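Local atomic coordinates of nodulation fucosyltransferase NodZ (Bradyrhizobium sp., PDB entry 3SIW), a protein that belongs to the GT-B clan of glycosyltransferase folds, with two Rossmann-like alpha/beta domains, and binds guanosine-5'-diphosphate in this model. Residues S167-I172 against P216-L221. Sequence-based numbering, arbitrary orientation. Where two conformers were deposited one is given.
Sequences SGHSII and PVKVFL
Ser170 and Ile172 are each gripped through both backbone polar atoms by the segment 216-221, the pattern of parallel strands in register. Ser170 N donates to Pro216 O at 2.9 Å and Lys218 N to Ser170 O at 3.2 Å; Ile172 N then meets Lys218 O at 2.9 Å, the straightest of the four at 174°, and Phe220 N donates to Ile172 O at 2.8 Å, the ladder continuing to Val174. Ser170 O also receives a CA-H...O contact from Val217.

His169 stands at the entrance to the strand. In one of its two conformers ND1 donates to Ser167 O at 3.0 Å, almost in the ring plane, and the bent Lys218 chain passes obliquely, CD 3.3 Å from His169 CD2; the second conformer leaves both tentative. On the face that Ile171 shares with Lys218, chi1 of -56° sets Ile171 CG1 beside the backbone N and CG2 anti to it, parting the branches: CD1 lies 3.5 Å from Lys218 CB, tighter than usual carbon contact, while CG2 meets Phe220 CB. On the opposite face, with Ser170 and Val219, Ile172 CD1 packs against Val217 CG1 at 3.6 Å.

The crossover between the strands carries helix 193-209, a beta-alpha-beta unit characteristic of Rossmann-like folds. Strand 239-240 flanks 217-223 and strand 279-283 flanks 170-176; Phe240 makes a cation-pi contact with Lys218, and helix 258-274 packs on Phe220.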
loop_
_atom_site.group_PDB
_atom_site.type_symbol
_atom_site.label_atom_id
_atom_site.label_comp_id
_atom_site.label_asym_id
_atom_site.label_seq_id
_atom_site.Cartn_x
_atom_site.Cartn_y
_atom_site.Cartn_z
ATOM N N SER A 167 -10.024 -15.529 14.562
ATOM C CA SER A 167 -10.841 -16.704 14.469
ATOM C C SER A 167 -11.951 -16.821 15.535
ATOM O O SER A 167 -11.730 -16.680 16.750
ATOM C CB SER A 167 -9.943 -17.942 14.526
ATOM O OG SER A 167 -10.725 -19.045 14.151
ATOM N N GLY A 168 -13.163 -17.094 15.062
ATOM C CA GLY A 168 -14.323 -17.156 15.929
ATOM C C GLY A 168 -14.913 -15.832 16.402
ATOM O O GLY A 168 -15.839 -15.838 17.198
ATOM N N HIS A 169 -14.416 -14.719 15.888
ATOM C CA HIS A 169 -14.777 -13.390 16.373
ATOM C C HIS A 169 -15.072 -12.495 15.182
ATOM O O HIS A 169 -14.638 -12.759 14.074
ATOM C CB HIS A 169 -13.647 -12.778 17.237
ATOM C CG HIS A 169 -13.468 -13.464 18.559
ATOM N ND1 HIS A 169 -12.963 -14.743 18.675
ATOM C CD2 HIS A 169 -13.795 -13.077 19.818
ATOM C CE1 HIS A 169 -12.951 -15.102 19.947
ATOM N NE2 HIS A 169 -13.452 -14.111 20.663
ATOM N N SER A 170 -15.827 -11.439 15.428
ATOM C CA SER A 170 -16.033 -10.394 14.461
ATOM C C SER A 170 -15.153 -9.255 14.888
ATOM O O SER A 170 -15.378 -8.650 15.942
ATOM C CB SER A 170 -17.498 -9.932 14.458
ATOM O OG SER A 170 -18.334 -10.896 13.827
ATOM N N ILE A 171 -14.182 -8.904 14.060
ATOM C CA ILE A 171 -13.195 -7.904 14.435
ATOM C C ILE A 171 -13.466 -6.530 13.833
ATOM O O ILE A 171 -13.704 -6.366 12.651
ATOM C CB ILE A 171 -11.781 -8.359 14.068
ATOM C CG1 ILE A 171 -11.469 -9.704 14.714
ATOM C CG2 ILE A 171 -10.707 -7.274 14.437
ATOM C CD1 ILE A 171 -11.608 -9.794 16.246
ATOM N N ILE A 172 -13.403 -5.521 14.679
ATOM C CA ILE A 172 -13.437 -4.173 14.247
ATOM C C ILE A 172 -11.990 -3.711 14.201
ATOM O O ILE A 172 -11.359 -3.612 15.215
ATOM C CB ILE A 172 -14.260 -3.275 15.224
ATOM C CG1 ILE A 172 -15.721 -3.739 15.297
ATOM C CG2 ILE A 172 -14.229 -1.807 14.720
ATOM C CD1 ILE A 172 -16.507 -3.139 16.470
ATOM N N PRO A 216 -18.775 -12.879 18.395
ATOM C CA PRO A 216 -18.379 -11.896 19.431
ATOM C C PRO A 216 -17.299 -10.919 18.971
ATOM O O PRO A 216 -16.382 -11.290 18.258
ATOM C CB PRO A 216 -17.888 -12.760 20.599
ATOM C CG PRO A 216 -18.421 -14.178 20.288
ATOM C CD PRO A 216 -18.528 -14.277 18.811
ATOM N N VAL A 217 -17.452 -9.668 19.370
ATOM C CA VAL A 217 -16.688 -8.562 18.821
ATOM C C VAL A 217 -15.367 -8.314 19.586
ATOM O O VAL A 217 -15.347 -8.314 20.819
ATOM C CB VAL A 217 -17.538 -7.264 18.893
ATOM C CG1 VAL A 217 -16.696 -6.068 18.580
ATOM C CG2 VAL A 217 -18.737 -7.371 17.965
ATOM N N LYS A 218 -14.270 -8.106 18.857
ATOM C CA LYS A 218 -13.038 -7.592 19.439
ATOM C C LYS A 218 -12.610 -6.383 18.612
ATOM O O LYS A 218 -13.056 -6.204 17.463
ATOM C CB LYS A 218 -11.937 -8.655 19.538
ATOM C CG LYS A 218 -12.305 -9.865 20.420
ATOM C CD LYS A 218 -11.249 -11.026 20.388
ATOM C CE LYS A 218 -9.779 -10.565 20.590
ATOM N NZ LYS A 218 -8.785 -11.708 20.764
ATOM N N VAL A 219 -11.769 -5.545 19.198
ATOM C CA VAL A 219 -11.210 -4.406 18.507
ATOM C C VAL A 219 -9.717 -4.610 18.231
ATOM O O VAL A 219 -8.913 -4.739 19.151
ATOM C CB VAL A 219 -11.484 -3.069 19.294
ATOM C CG1 VAL A 219 -10.820 -1.890 18.621
ATOM C CG2 VAL A 219 -13.010 -2.847 19.454
ATOM N N PHE A 220 -9.348 -4.577 16.954
ATOM C CA PHE A 220 -7.941 -4.653 16.522
ATOM C C PHE A 220 -7.428 -3.237 16.215
ATOM O O PHE A 220 -7.930 -2.589 15.301
ATOM C CB PHE A 220 -7.879 -5.541 15.284
ATOM C CG PHE A 220 -6.541 -5.609 14.641
ATOM C CD1 PHE A 220 -5.436 -5.866 15.374
ATOM C CD2 PHE A 220 -6.401 -5.413 13.316
ATOM C CE1 PHE A 220 -4.186 -5.962 14.805
ATOM C CE2 PHE A 220 -5.153 -5.507 12.735
ATOM C CZ PHE A 220 -4.048 -5.755 13.486
ATOM N N LEU A 221 -6.471 -2.743 16.996
ATOM C CA LEU A 221 -5.893 -1.448 16.775
ATOM C C LEU A 221 -4.536 -1.511 16.077
ATOM O O LEU A 221 -3.613 -2.237 16.518
ATOM C CB LEU A 221 -5.697 -0.780 18.117
ATOM C CG LEU A 221 -5.189 0.641 18.156
ATOM C CD1 LEU A 221 -6.141 1.544 17.368
ATOM C CD2 LEU A 221 -5.133 1.075 19.627
#